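Local coordinates for protein neutral ceramidase (Pseudomonas aeruginosa, PDB 2ZWS) that hydrolyses the N-acyl bond of ceramide to give sphingosine and a free fatty acid, and also runs the reverse synthesis, using a zinc ion, at residues 57-61 with 239-243; 298-304 with 391-397; 408-412 with 438-444; 446-450 with 460-466. All coordinates share one frame; numbering follows the deposited sequence. Where two conformers were deposited one is given.

In the fold
Followed from the N terminus, the four contacts come in series: none nests in or crosses another. Contact 1 closes the longest loop, 177 residues, and packs strand 55-61 against strand 238-242. Contact 2 closes one of 86 residues by pairing strands 295-303 and 392-400, the first two of a four-stranded sheet. Contact 3 spans 25 residues, mostly helix, and joins the turns that leave the other two strands of that sheet. Contact 4, after the short helix 452-457, folds the loop 460-466 back onto 446-450. Contacts 3 and 4 share the zinc ion and are joined by backbone pairing of Glu411 with Ser447 and Val449. Asn439 (contact 3) meets Tyr58 (contact 1); Pro394 (contact 2) packs on Pro409.

Contact 1 (57-61 with 239-243); sequences VYVNT and AAFAQ. With FMT (formic acid), chain E.
Asn60 reaches across from strand 57-61 to Ala240, Phe241 and Ala242. Its CB rests against Ala240 CB at 4.0 Å. With CG anti to the backbone N (chi1 -163°), the amide is carried over toward the second strand, CG passing beside the Ala242 methyl. At the tip the two branches part. Asn60 ND2 makes a bent, weak hydrogen bond to Phe241 O (3.0 Å, 127° at the hydrogen). A second bond runs from Asn60 ND2 to O2 of a formic acid molecule, 2.8 Å away. A water lies 2.8 Å from Asn60 OD1, placed to donate to it, and accepts from Gln243 N. Both ends of the amide thus have polar partners, which probably favours this rotation. Two residues earlier, Tyr58 brings its hydroxyl up to Ala242, OH to CB 3.2 Å, the methyl lying at the ring edge near its plane; the main polar partner of that hydroxyl is the side-chain amide of Asn439. The strands do not pair but cross at 74°, the side chains of 57-61 meeting the methyls and a backbone carbonyl of 239-243. Asn60 is inferred to bind substrate; the formic acid at its amide, probably from the crystallisation liquor, is consistent with a ligand pocket.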
loop_
_atom_site.group_PDB
_atom_site.type_symbol
_atom_site.label_atom_id
_atom_site.label_comp_id
_atom_site.label_asym_id
_atom_site.label_seq_id
_atom_site.Cartn_x
_atom_site.Cartn_y
_atom_site.Cartn_z
ATOM N N VAL A 57 2.383 7.324 15.991
ATOM C CA VAL A 57 3.107 6.946 14.776
ATOM C C VAL A 57 2.112 6.533 13.680
ATOM O O VAL A 57 1.170 5.750 13.906
ATOM C CB VAL A 57 4.232 5.886 15.046
ATOM C CG1 VAL A 57 3.672 4.592 15.624
ATOM C CG2 VAL A 57 5.051 5.633 13.779
ATOM N N TYR A 58 2.340 7.100 12.497
ATOM C CA TYR A 58 1.586 6.783 11.295
ATOM C C TYR A 58 2.547 6.158 10.280
ATOM O O TYR A 58 3.647 6.676 10.067
ATOM C CB TYR A 58 0.977 8.078 10.711
ATOM C CG TYR A 58 0.389 7.910 9.348
ATOM C CD1 TYR A 58 1.149 8.145 8.194
ATOM C CD2 TYR A 58 -0.928 7.497 9.211
ATOM C CE1 TYR A 58 0.617 7.969 6.924
ATOM C CE2 TYR A 58 -1.502 7.332 7.938
ATOM C CZ TYR A 58 -0.717 7.560 6.808
ATOM O OH TYR A 58 -1.279 7.387 5.561
ATOM N N VAL A 59 2.174 4.987 9.757
ATOM C CA VAL A 59 3.002 4.314 8.758
ATOM C C VAL A 59 2.195 4.101 7.490
ATOM O O VAL A 59 1.092 3.532 7.545
ATOM C CB VAL A 59 3.568 2.924 9.274
ATOM C CG1 VAL A 59 4.514 2.330 8.260
ATOM C CG2 VAL A 59 4.269 3.057 10.653
ATOM N N ASN A 60 2.699 4.597 6.358
ATOM C CA ASN A 60 2.050 4.287 5.089
ATOM C C ASN A 60 2.915 3.278 4.316
ATOM O O ASN A 60 4.142 3.397 4.293
ATOM C CB ASN A 60 1.811 5.552 4.231
ATOM C CG ASN A 60 0.792 5.330 3.125
ATOM O OD1 ASN A 60 -0.308 4.809 3.347
ATOM N ND2 ASN A 60 1.140 5.783 1.949
ATOM N N THR A 61 2.275 2.249 3.761
ATOM C CA THR A 61 2.981 1.129 3.161
ATOM C C THR A 61 2.644 0.961 1.670
ATOM O O THR A 61 1.473 1.129 1.240
ATOM C CB THR A 61 2.630 -0.202 3.902
ATOM O OG1 THR A 61 1.218 -0.484 3.762
ATOM C CG2 THR A 61 3.052 -0.130 5.410
ATOM N N ALA A 239 8.579 11.012 1.801
ATOM C CA ALA A 239 7.290 11.462 1.249
ATOM C C ALA A 239 6.356 10.277 1.119
ATOM O O ALA A 239 6.637 9.340 0.383
ATOM C CB ALA A 239 7.472 12.070 -0.122
ATOM N N ALA A 240 5.256 10.324 1.855
ATOM C CA ALA A 240 4.199 9.296 1.732
ATOM C C ALA A 240 3.032 9.851 0.893
ATOM O O ALA A 240 2.576 10.956 1.112
ATOM C CB ALA A 240 3.687 8.856 3.115
ATOM N N PHE A 241 2.547 9.047 -0.054
ATOM C CA PHE A 241 1.317 9.335 -0.755
ATOM C C PHE A 241 0.289 8.313 -0.307
ATOM O O PHE A 241 0.378 7.114 -0.667
ATOM C CB PHE A 241 1.549 9.334 -2.270
ATOM C CG PHE A 241 2.218 10.581 -2.726
ATOM C CD1 PHE A 241 3.586 10.727 -2.526
ATOM C CD2 PHE A 241 1.487 11.635 -3.286
ATOM C CE1 PHE A 241 4.247 11.919 -2.888
ATOM C CE2 PHE A 241 2.149 12.823 -3.662
ATOM C CZ PHE A 241 3.511 12.965 -3.436
ATOM N N ALA A 242 -0.652 8.795 0.507
ATOM C CA ALA A 242 -1.697 7.987 1.138
ATOM C C ALA A 242 -3.053 8.152 0.437
ATOM O O ALA A 242 -3.268 9.096 -0.353
ATOM C CB ALA A 242 -1.848 8.365 2.605
ATOM N N GLN A 243 -3.944 7.205 0.703
ATOM C CA GLN A 243 -5.318 7.218 0.165
ATOM C C GLN A 243 -6.314 7.933 1.068
ATOM O O GLN A 243 -6.076 8.080 2.264
ATOM C CB GLN A 243 -5.839 5.779 -0.019
ATOM C CG GLN A 243 -5.066 4.999 -1.067
ATOM C CD GLN A 243 -5.416 5.389 -2.484
ATOM O OE1 GLN A 243 -6.249 6.296 -2.739
ATOM N NE2 GLN A 243 -4.819 4.669 -3.434
HETATM C C FMT E . 3.653 6.380 -0.712
HETATM O O1 FMT E . 4.113 5.658 -1.658
HETATM O O2 FMT E . 3.565 6.170 0.539
HETATM O O HOH W 1 -3.007 5.158 2.591
#

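Contact 2 (298-304 with 391-397). With PLM (palmitic acid), chain G.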
loop_
_atom_site.group_PDB
_atom_site.type_symbol
_atom_site.label_atom_id
_atom_site.label_comp_id
_atom_site.label_asym_id
_atom_site.label_seq_id
_atom_site.Cartn_x
_atom_site.Cartn_y
_atom_site.Cartn_z
ATOM N N ARG A 298 -7.858 7.609 19.717
ATOM C CA ARG A 298 -8.726 6.537 20.230
ATOM C C ARG A 298 -8.647 5.368 19.257
ATOM O O ARG A 298 -8.334 5.551 18.073
ATOM C CB ARG A 298 -10.190 6.987 20.357
ATOM C CG ARG A 298 -10.455 8.035 21.422
ATOM C CD ARG A 298 -10.268 7.526 22.863
ATOM N NE ARG A 298 -10.751 8.534 23.802
ATOM C CZ ARG A 298 -10.078 9.645 24.118
ATOM N NH1 ARG A 298 -8.887 9.891 23.585
ATOM N NH2 ARG A 298 -10.602 10.525 24.958
ATOM N N PHE A 299 -8.928 4.181 19.782
ATOM C CA PHE A 299 -8.893 2.967 18.986
ATOM C C PHE A 299 -9.849 1.963 19.602
ATOM O O PHE A 299 -9.912 1.838 20.835
ATOM C CB PHE A 299 -7.490 2.346 18.999
ATOM C CG PHE A 299 -7.421 0.998 18.336
ATOM C CD1 PHE A 299 -7.040 0.896 17.004
ATOM C CD2 PHE A 299 -7.749 -0.170 19.036
ATOM C CE1 PHE A 299 -7.017 -0.327 16.363
ATOM C CE2 PHE A 299 -7.696 -1.396 18.404
ATOM C CZ PHE A 299 -7.337 -1.480 17.079
ATOM N N ARG A 300 -10.540 1.223 18.741
ATOM C CA ARG A 300 -11.431 0.162 19.173
ATOM C C ARG A 300 -11.479 -0.941 18.130
ATOM O O ARG A 300 -11.705 -0.646 16.963
ATOM C CB ARG A 300 -12.855 0.748 19.291
ATOM C CG ARG A 300 -13.449 0.440 20.580
ATOM C CD ARG A 300 -14.869 -0.009 20.453
ATOM N NE ARG A 300 -15.799 0.911 19.816
ATOM C CZ ARG A 300 -17.076 0.591 19.616
ATOM N NH1 ARG A 300 -17.505 -0.595 20.014
ATOM N NH2 ARG A 300 -17.928 1.446 19.043
ATOM N N PHE A 301 -11.298 -2.201 18.545
ATOM C CA PHE A 301 -11.794 -3.319 17.738
ATOM C C PHE A 301 -13.301 -3.465 17.938
ATOM O O PHE A 301 -13.777 -3.557 19.076
ATOM C CB PHE A 301 -11.109 -4.634 18.084
ATOM C CG PHE A 301 -9.726 -4.790 17.492
ATOM C CD1 PHE A 301 -9.539 -4.803 16.105
ATOM C CD2 PHE A 301 -8.615 -4.997 18.312
ATOM C CE1 PHE A 301 -8.277 -4.997 15.546
ATOM C CE2 PHE A 301 -7.311 -5.166 17.761
ATOM C CZ PHE A 301 -7.147 -5.150 16.390
ATOM N N VAL A 302 -14.031 -3.495 16.833
ATOM C CA VAL A 302 -15.510 -3.581 16.860
ATOM C C VAL A 302 -15.983 -4.890 16.252
ATOM O O VAL A 302 -15.618 -5.217 15.126
ATOM C CB VAL A 302 -16.156 -2.405 16.085
ATOM C CG1 VAL A 302 -17.666 -2.434 16.217
ATOM C CG2 VAL A 302 -15.611 -1.079 16.602
ATOM N N ASP A 303 -16.791 -5.638 16.999
ATOM C CA ASP A 303 -17.408 -6.824 16.430
ATOM C C ASP A 303 -18.594 -6.415 15.519
ATOM O O ASP A 303 -19.610 -5.837 15.986
ATOM C CB ASP A 303 -17.861 -7.770 17.538
ATOM C CG ASP A 303 -18.345 -9.124 17.002
ATOM O OD1 ASP A 303 -18.439 -9.315 15.764
ATOM O OD2 ASP A 303 -18.590 -10.022 17.848
ATOM N N PHE A 304 -18.425 -6.667 14.220
ATOM C CA PHE A 304 -19.424 -6.257 13.213
ATOM C C PHE A 304 -20.643 -7.187 13.185
ATOM O O PHE A 304 -21.697 -6.822 12.643
ATOM C CB PHE A 304 -18.753 -6.141 11.816
ATOM C CG PHE A 304 -18.289 -4.751 11.487
ATOM C CD1 PHE A 304 -17.615 -3.978 12.438
ATOM C CD2 PHE A 304 -18.526 -4.210 10.230
ATOM C CE1 PHE A 304 -17.205 -2.670 12.139
ATOM C CE2 PHE A 304 -18.128 -2.907 9.933
ATOM C CZ PHE A 304 -17.482 -2.137 10.888
ATOM N N THR A 391 -14.528 -10.200 10.741
ATOM C CA THR A 391 -15.710 -9.886 11.530
ATOM C C THR A 391 -15.447 -8.848 12.613
ATOM O O THR A 391 -16.379 -8.215 13.085
ATOM C CB THR A 391 -16.276 -11.151 12.188
ATOM O OG1 THR A 391 -15.310 -11.705 13.086
ATOM C CG2 THR A 391 -16.644 -12.199 11.107
ATOM N N VAL A 392 -14.181 -8.706 13.030
ATOM C CA VAL A 392 -13.832 -7.780 14.114
ATOM C C VAL A 392 -12.876 -6.783 13.488
ATOM O O VAL A 392 -11.819 -7.181 12.994
ATOM C CB VAL A 392 -13.165 -8.508 15.313
ATOM C CG1 VAL A 392 -12.603 -7.486 16.336
ATOM C CG2 VAL A 392 -14.138 -9.522 15.944
ATOM N N LEU A 393 -13.265 -5.516 13.474
ATOM C CA LEU A 393 -12.545 -4.526 12.664
ATOM C C LEU A 393 -12.080 -3.328 13.485
ATOM O O LEU A 393 -12.776 -2.903 14.409
ATOM C CB LEU A 393 -13.428 -4.054 11.497
ATOM C CG LEU A 393 -13.729 -5.143 10.444
ATOM C CD1 LEU A 393 -14.747 -4.619 9.501
ATOM C CD2 LEU A 393 -12.448 -5.523 9.710
ATOM N N PRO A 394 -10.883 -2.800 13.167
ATOM C CA PRO A 394 -10.337 -1.679 13.911
ATOM C C PRO A 394 -10.933 -0.361 13.424
ATOM O O PRO A 394 -11.055 -0.133 12.199
ATOM C CB PRO A 394 -8.843 -1.733 13.562
ATOM C CG PRO A 394 -8.806 -2.257 12.132
ATOM C CD PRO A 394 -9.995 -3.239 12.066
ATOM N N ILE A 395 -11.282 0.490 14.393
ATOM C CA ILE A 395 -11.699 1.854 14.119
ATOM C C ILE A 395 -10.727 2.731 14.927
ATOM O O ILE A 395 -10.499 2.472 16.120
ATOM C CB ILE A 395 -13.153 2.098 14.607
ATOM C CG1 ILE A 395 -14.182 1.156 13.911
ATOM C CG2 ILE A 395 -13.527 3.582 14.475
ATOM C CD1 ILE A 395 -14.218 1.334 12.413
ATOM N N GLN A 396 -10.153 3.760 14.300
ATOM C CA GLN A 396 -9.112 4.543 14.932
ATOM C C GLN A 396 -9.190 5.982 14.466
ATOM O O GLN A 396 -9.505 6.257 13.289
ATOM C CB GLN A 396 -7.756 3.960 14.533
ATOM C CG GLN A 396 -6.583 4.595 15.299
ATOM C CD GLN A 396 -5.282 3.950 14.912
ATOM O OE1 GLN A 396 -5.011 3.804 13.728
ATOM N NE2 GLN A 396 -4.472 3.537 15.910
ATOM N N MET A 397 -8.849 6.891 15.383
ATOM C CA MET A 397 -8.719 8.312 15.066
ATOM C C MET A 397 -7.538 8.889 15.815
ATOM O O MET A 397 -7.331 8.578 16.998
ATOM C CB MET A 397 -9.964 9.108 15.464
ATOM C CG MET A 397 -11.228 8.766 14.709
ATOM S SD MET A 397 -12.690 9.667 15.268
ATOM C CE MET A 397 -12.149 11.365 15.038
HETATM C C1 PLM G . -8.891 8.793 27.868
HETATM O O1 PLM G . -7.655 8.959 27.706
HETATM O O2 PLM G . -9.656 9.785 27.799
HETATM C C2 PLM G . -9.451 7.420 28.151
HETATM C C3 PLM G . -8.928 6.437 27.107
HETATM C C4 PLM G . -9.336 5.013 27.461
HETATM C C5 PLM G . -8.510 4.374 28.575
HETATM C C6 PLM G . -8.798 2.877 28.599
HETATM C C7 PLM G . -9.854 2.527 29.642
HETATM C C8 PLM G . -11.196 2.172 29.016
HETATM C C9 PLM G . -12.156 1.618 30.066
HETATM C CA PLM G . -13.489 2.357 30.074
HETATM C CB PLM G . -14.523 1.648 29.204
HETATM C CC PLM G . -15.241 2.656 28.315
HETATM C CD PLM G . -16.749 2.632 28.543
HETATM C CE PLM G . -17.424 3.897 28.024
HETATM C CF PLM G . -17.872 3.748 26.572
HETATM C CG PLM G . -19.225 3.054 26.463
HETATM O O HOH W 2 -17.017 -11.780 15.323
#
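Leu393 lays its CD1 methyl squarely over one face of the Phe304 ring, 3.7 Å from the centroid and only 8° off the normal, a textbook CH-pi contact. On the other side of the sheet Phe299 and Phe301 are neighbours: Phe299 CZ stands over the centre of one face of Phe301, while Phe301 CD2 lies at the edge of the Phe299 ring. Pro394 CB touches both, 3.6 Å from Phe299 CE1 and 3.9 Å from Phe301 CE1, and Val392 CG1 packs on Phe301 CB. The Arg300 guanidinium lies with a face over Val302 CG2, whose methyl also meets Ile395 CG1. Between the two faces runs regular antiparallel pairing, with Arg298-Met397, Arg300-Ile395 and Val302-Leu393 as the hydrogen-bonded pairs; Phe304 N to Thr391 O (2.8 Å) finishes it. Arg298 bends away toward Leu490 O and Asp296, palmitate O2 lying over a guanidinium face. Strand 295-303 edges the four-stranded sheet, with helix 471-488 against Arg298, Arg300 and Leu393, and helix 68-81 against Phe301 and Pro394.

Contact 3 (408-412 with 438-444). With ZN (zinc ion), chain B.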
loop_
_atom_site.group_PDB
_atom_site.type_symbol
_atom_site.label_atom_id
_atom_site.label_comp_id
_atom_site.label_asym_id
_atom_site.label_seq_id
_atom_site.Cartn_x
_atom_site.Cartn_y
_atom_site.Cartn_z
ATOM N N ALA A 408 -9.617 3.957 8.521
ATOM C CA ALA A 408 -10.758 3.093 8.238
ATOM C C ALA A 408 -10.326 1.852 7.454
ATOM O O ALA A 408 -9.615 1.990 6.447
ATOM C CB ALA A 408 -11.806 3.882 7.485
ATOM N N PRO A 409 -10.774 0.652 7.902
ATOM C CA PRO A 409 -10.285 -0.616 7.353
ATOM C C PRO A 409 -10.953 -1.139 6.093
ATOM O O PRO A 409 -11.269 -2.337 5.998
ATOM C CB PRO A 409 -10.519 -1.598 8.510
ATOM C CG PRO A 409 -11.825 -1.074 9.146
ATOM C CD PRO A 409 -11.672 0.441 9.061
ATOM N N ALA A 410 -11.205 -0.247 5.144
ATOM C CA ALA A 410 -11.866 -0.674 3.909
ATOM C C ALA A 410 -11.663 0.360 2.788
ATOM O O ALA A 410 -10.998 1.385 2.985
ATOM C CB ALA A 410 -13.383 -0.895 4.154
ATOM N N GLU A 411 -12.232 0.071 1.611
ATOM C CA GLU A 411 -12.246 1.008 0.477
ATOM C C GLU A 411 -13.569 1.744 0.475
ATOM O O GLU A 411 -14.585 1.146 0.158
ATOM C CB GLU A 411 -12.115 0.263 -0.862
ATOM C CG GLU A 411 -11.122 -0.876 -0.875
ATOM C CD GLU A 411 -10.588 -1.168 -2.262
ATOM O OE1 GLU A 411 -10.524 -0.256 -3.160
ATOM O OE2 GLU A 411 -10.195 -2.324 -2.468
ATOM N N PHE A 412 -13.556 3.029 0.804
ATOM C CA PHE A 412 -14.797 3.793 0.843
ATOM C C PHE A 412 -14.978 4.559 -0.451
ATOM O O PHE A 412 -14.061 5.181 -0.943
ATOM C CB PHE A 412 -14.763 4.758 2.023
ATOM C CG PHE A 412 -14.901 4.074 3.354
ATOM C CD1 PHE A 412 -13.871 3.245 3.850
ATOM C CD2 PHE A 412 -16.033 4.264 4.128
ATOM C CE1 PHE A 412 -14.020 2.589 5.068
ATOM C CE2 PHE A 412 -16.157 3.638 5.360
ATOM C CZ PHE A 412 -15.142 2.788 5.835
ATOM N N PHE A 438 -9.759 11.564 5.978
ATOM C CA PHE A 438 -10.242 10.197 6.022
ATOM C C PHE A 438 -9.233 9.297 5.319
ATOM O O PHE A 438 -9.074 9.412 4.125
ATOM C CB PHE A 438 -11.599 10.135 5.318
ATOM C CG PHE A 438 -12.254 8.797 5.395
ATOM C CD1 PHE A 438 -13.185 8.513 6.381
ATOM C CD2 PHE A 438 -11.926 7.799 4.475
ATOM C CE1 PHE A 438 -13.794 7.248 6.458
ATOM C CE2 PHE A 438 -12.539 6.539 4.533
ATOM C CZ PHE A 438 -13.466 6.263 5.537
ATOM N N ASN A 439 -8.529 8.445 6.056
ATOM C CA ASN A 439 -7.563 7.532 5.445
ATOM C C ASN A 439 -8.132 6.119 5.410
ATOM O O ASN A 439 -8.151 5.448 6.432
ATOM C CB ASN A 439 -6.248 7.596 6.255
ATOM C CG ASN A 439 -5.045 7.002 5.514
ATOM O OD1 ASN A 439 -5.162 6.042 4.712
ATOM N ND2 ASN A 439 -3.885 7.556 5.791
ATOM N N GLY A 440 -8.641 5.689 4.251
ATOM C CA GLY A 440 -9.089 4.300 4.016
ATOM C C GLY A 440 -7.879 3.372 3.954
ATOM O O GLY A 440 -6.726 3.833 4.030
ATOM N N TYR A 441 -8.128 2.074 3.805
ATOM C CA TYR A 441 -7.054 1.071 3.702
ATOM C C TYR A 441 -6.151 1.068 4.941
ATOM O O TYR A 441 -4.947 0.831 4.829
ATOM C CB TYR A 441 -6.178 1.291 2.461
ATOM C CG TYR A 441 -6.968 1.468 1.185
ATOM C CD1 TYR A 441 -7.342 0.363 0.422
ATOM C CD2 TYR A 441 -7.370 2.739 0.758
ATOM C CE1 TYR A 441 -8.093 0.522 -0.771
ATOM C CE2 TYR A 441 -8.117 2.920 -0.408
ATOM C CZ TYR A 441 -8.486 1.807 -1.160
ATOM O OH TYR A 441 -9.223 2.026 -2.287
ATOM N N ALA A 442 -6.730 1.304 6.117
ATOM C CA ALA A 442 -5.917 1.359 7.356
ATOM C C ALA A 442 -6.243 0.231 8.343
ATOM O O ALA A 442 -7.432 -0.045 8.618
ATOM C CB ALA A 442 -6.084 2.713 8.060
ATOM N N ASN A 443 -5.185 -0.410 8.862
ATOM C CA ASN A 443 -5.236 -1.354 9.980
ATOM C C ASN A 443 -5.863 -2.728 9.722
ATOM O O ASN A 443 -5.516 -3.682 10.423
ATOM C CB ASN A 443 -5.842 -0.727 11.243
ATOM C CG ASN A 443 -5.075 0.496 11.734
ATOM O OD1 ASN A 443 -5.697 1.462 12.227
ATOM N ND2 ASN A 443 -3.758 0.449 11.669
ATOM N N ALA A 444 -6.777 -2.830 8.756
ATOM C CA ALA A 444 -7.300 -4.129 8.292
ATOM C C ALA A 444 -7.869 -3.896 6.914
ATOM O O ALA A 444 -7.841 -2.759 6.415
ATOM C CB ALA A 444 -8.362 -4.676 9.239
HETATM ZN ZN ZN B . -9.703 -1.324 -4.718
HETATM O O HOH W 3 -8.977 -2.953 -5.855
#
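Ala408 N gives a nearly straight hydrogen bond to Asn439 O (3.0 Å, 170°), the point where two parallel strands, 403-407 and 435-439, turn into loops. Beyond it the chains stay knitted: Ala442 N binds Ala408 O at 3.0 Å, and Tyr441 N binds Ala410 O at 3.1 Å, each donor standing above the carbonyl plane. Tyr441 takes left-handed helical backbone angles, which bend the chain back to make these bonds. Strand 403-407, helix 414-428 and strand 435-439 make a beta-alpha-beta crossover between neighbouring parallel strands, and just beyond the C-terminal end of strand 403-407 Glu411 contributes to the zinc site. It grips zinc through both oxygens, Glu411 OE1 at 2.1 Å and OE2 at 2.5 Å; His97, His204, Tyr448 and a water complete the sphere. Tyr441 OH donates to Glu411 OE1 over 2.8 Å, from above the carboxylate plane, while Tyr445 hydrogen-bonds Glu411 OE2, so the carboxylate is steadied at both oxygens. The Tyr441 ring also slants across Glu411, CE1 against its CG, ring and carboxylate planes 51° apart. Away from the metal, Phe438 drives its edge into the face of Phe412 (planes at 70°), CZ sitting over the ring centre. Phe438 CZ presses on Ala408 CB as well, and Pro409 CB meets Ala444 CB at 3.8 Å.

Contact 4 (446-450 with 460-466); sequences ASYVT and YEGGSTL. With ZN (zinc ion), chain B.
Tyr448, which binds zinc through OH at 2.2 Å beside Glu411 and the two histidines, is wrapped by Tyr460, Glu461 and Ser464 of the loop 460-466. Arg160 hydrogen-bonds the Tyr448 hydroxyl. The ring is hemmed in next. Tyr460 points its edge at the face of Tyr448 in a T-shaped pair, centroids 5.4 Å apart and planes at 73°, with CE2 of Tyr460 against CE1 of Tyr448 at 3.8 Å. Glu461 CG comes within 3.6 Å of Tyr448 CD2, and Ser464 CB lies 3.7 Å from Tyr448 CD1. Bent at chi2 (80°), Glu461 leads its carboxylate off to a salt bridge with Arg160 and a hydrogen bond with Ser161, so a second-shell acid holds the arginine that reaches the metal-bound oxygen. One backbone bond anchors the base of the residue: Tyr448 N donates to Ser464 O at 3.0 Å, approaching above the carbonyl plane. One water ties the chains further, donating to Ala446 O and Tyr448 O and accepting from Leu466 N, while Leu466 CD1 packs near Ala446 O at 3.7 Å. Strand 448-449 runs parallel to strand 411-412, which carries Glu411; Val449 faces helix 471-488, and helix 452-457 covers Thr450 and Thr465 through Tyr455.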
loop_
_atom_site.group_PDB
_atom_site.type_symbol
_atom_site.label_atom_id
_atom_site.label_comp_id
_atom_site.label_asym_id
_atom_site.label_seq_id
_atom_site.Cartn_x
_atom_site.Cartn_y
_atom_site.Cartn_z
ATOM N N ALA A 446 -11.439 -4.881 4.754
ATOM C CA ALA A 446 -12.755 -5.536 4.732
ATOM C C ALA A 446 -13.516 -5.062 3.490
ATOM O O ALA A 446 -14.690 -4.677 3.569
ATOM C CB ALA A 446 -13.506 -5.226 6.027
ATOM N N SER A 447 -12.846 -5.137 2.346
ATOM C CA SER A 447 -13.449 -4.881 1.043
ATOM C C SER A 447 -14.011 -3.462 0.897
ATOM O O SER A 447 -13.374 -2.529 1.280
ATOM C CB SER A 447 -14.456 -6.004 0.715
ATOM O OG SER A 447 -13.752 -7.235 0.598
ATOM N N TYR A 448 -15.222 -3.301 0.360
ATOM C CA TYR A 448 -15.705 -1.976 -0.071
ATOM C C TYR A 448 -16.817 -1.404 0.806
ATOM O O TYR A 448 -17.544 -2.148 1.472
ATOM C CB TYR A 448 -16.125 -1.994 -1.561
ATOM C CG TYR A 448 -14.949 -2.083 -2.518
ATOM C CD1 TYR A 448 -14.299 -3.290 -2.770
ATOM C CD2 TYR A 448 -14.495 -0.952 -3.186
ATOM C CE1 TYR A 448 -13.171 -3.359 -3.647
ATOM C CE2 TYR A 448 -13.430 -0.996 -4.076
ATOM C CZ TYR A 448 -12.739 -2.195 -4.308
ATOM O OH TYR A 448 -11.640 -2.195 -5.180
ATOM N N VAL A 449 -16.927 -0.079 0.812
ATOM C CA VAL A 449 -18.040 0.582 1.484
ATOM C C VAL A 449 -18.662 1.629 0.571
ATOM O O VAL A 449 -18.042 2.586 0.145
ATOM C CB VAL A 449 -17.631 1.225 2.819
ATOM C CG1 VAL A 449 -18.835 1.852 3.501
ATOM C CG2 VAL A 449 -16.937 0.195 3.745
ATOM N N THR A 450 -19.940 1.412 0.347
ATOM C CA THR A 450 -20.747 2.176 -0.552
ATOM C C THR A 450 -21.886 2.800 0.306
ATOM O O THR A 450 -22.242 2.274 1.371
ATOM C CB THR A 450 -21.181 1.073 -1.515
ATOM O OG1 THR A 450 -20.791 1.205 -2.886
ATOM C CG2 THR A 450 -22.170 0.156 -1.046
ATOM N N TYR A 460 -19.830 -2.852 -8.935
ATOM C CA TYR A 460 -18.801 -3.690 -8.318
ATOM C C TYR A 460 -18.613 -3.409 -6.818
ATOM O O TYR A 460 -18.603 -4.330 -6.002
ATOM C CB TYR A 460 -17.496 -3.533 -9.091
ATOM C CG TYR A 460 -16.339 -4.259 -8.446
ATOM C CD1 TYR A 460 -16.231 -5.653 -8.523
ATOM C CD2 TYR A 460 -15.360 -3.545 -7.751
ATOM C CE1 TYR A 460 -15.164 -6.328 -7.899
ATOM C CE2 TYR A 460 -14.284 -4.203 -7.152
ATOM C CZ TYR A 460 -14.204 -5.583 -7.218
ATOM O OH TYR A 460 -13.134 -6.234 -6.614
ATOM N N GLU A 461 -18.510 -2.135 -6.461
ATOM C CA GLU A 461 -18.308 -1.734 -5.072
ATOM C C GLU A 461 -19.460 -2.123 -4.155
ATOM O O GLU A 461 -19.253 -2.497 -2.986
ATOM C CB GLU A 461 -18.033 -0.238 -4.982
ATOM C CG GLU A 461 -16.781 0.218 -5.762
ATOM C CD GLU A 461 -17.019 0.381 -7.260
ATOM O OE1 GLU A 461 -18.191 0.412 -7.721
ATOM O OE2 GLU A 461 -16.027 0.454 -8.001
ATOM N N GLY A 462 -20.680 -1.973 -4.672
ATOM C CA GLY A 462 -21.827 -2.611 -4.049
ATOM C C GLY A 462 -21.621 -4.071 -4.383
ATOM O O GLY A 462 -21.053 -4.405 -5.411
ATOM N N GLY A 463 -22.014 -4.983 -3.528
ATOM C CA GLY A 463 -21.737 -6.353 -3.912
ATOM C C GLY A 463 -20.363 -6.776 -3.423
ATOM O O GLY A 463 -20.156 -7.966 -3.176
ATOM N N SER A 464 -19.413 -5.838 -3.289
ATOM C CA SER A 464 -18.322 -6.106 -2.327
ATOM C C SER A 464 -18.460 -5.308 -1.032
ATOM O O SER A 464 -17.496 -5.211 -0.253
ATOM C CB SER A 464 -16.931 -5.898 -2.951
ATOM O OG SER A 464 -16.621 -6.977 -3.822
ATOM N N THR A 465 -19.648 -4.743 -0.799
ATOM C CA THR A 465 -19.960 -4.124 0.488
ATOM C C THR A 465 -20.475 -5.233 1.399
ATOM O O THR A 465 -21.657 -5.633 1.341
ATOM C CB THR A 465 -20.941 -2.948 0.322
ATOM O OG1 THR A 465 -20.325 -1.912 -0.456
ATOM C CG2 THR A 465 -21.384 -2.388 1.672
ATOM N N LEU A 466 -19.570 -5.804 2.188
ATOM C CA LEU A 466 -19.803 -7.121 2.787
ATOM C C LEU A 466 -21.009 -7.219 3.703
ATOM O O LEU A 466 -21.728 -8.227 3.682
ATOM C CB LEU A 466 -18.555 -7.611 3.555
ATOM C CG LEU A 466 -17.294 -7.778 2.702
ATOM C CD1 LEU A 466 -16.114 -8.100 3.623
ATOM C CD2 LEU A 466 -17.450 -8.861 1.636
HETATM ZN ZN ZN B . -9.703 -1.324 -4.718
HETATM O O HOH W 4 -17.360 -4.119 3.206
HETATM O O HOH W 3 -8.977 -2.953 -5.855
#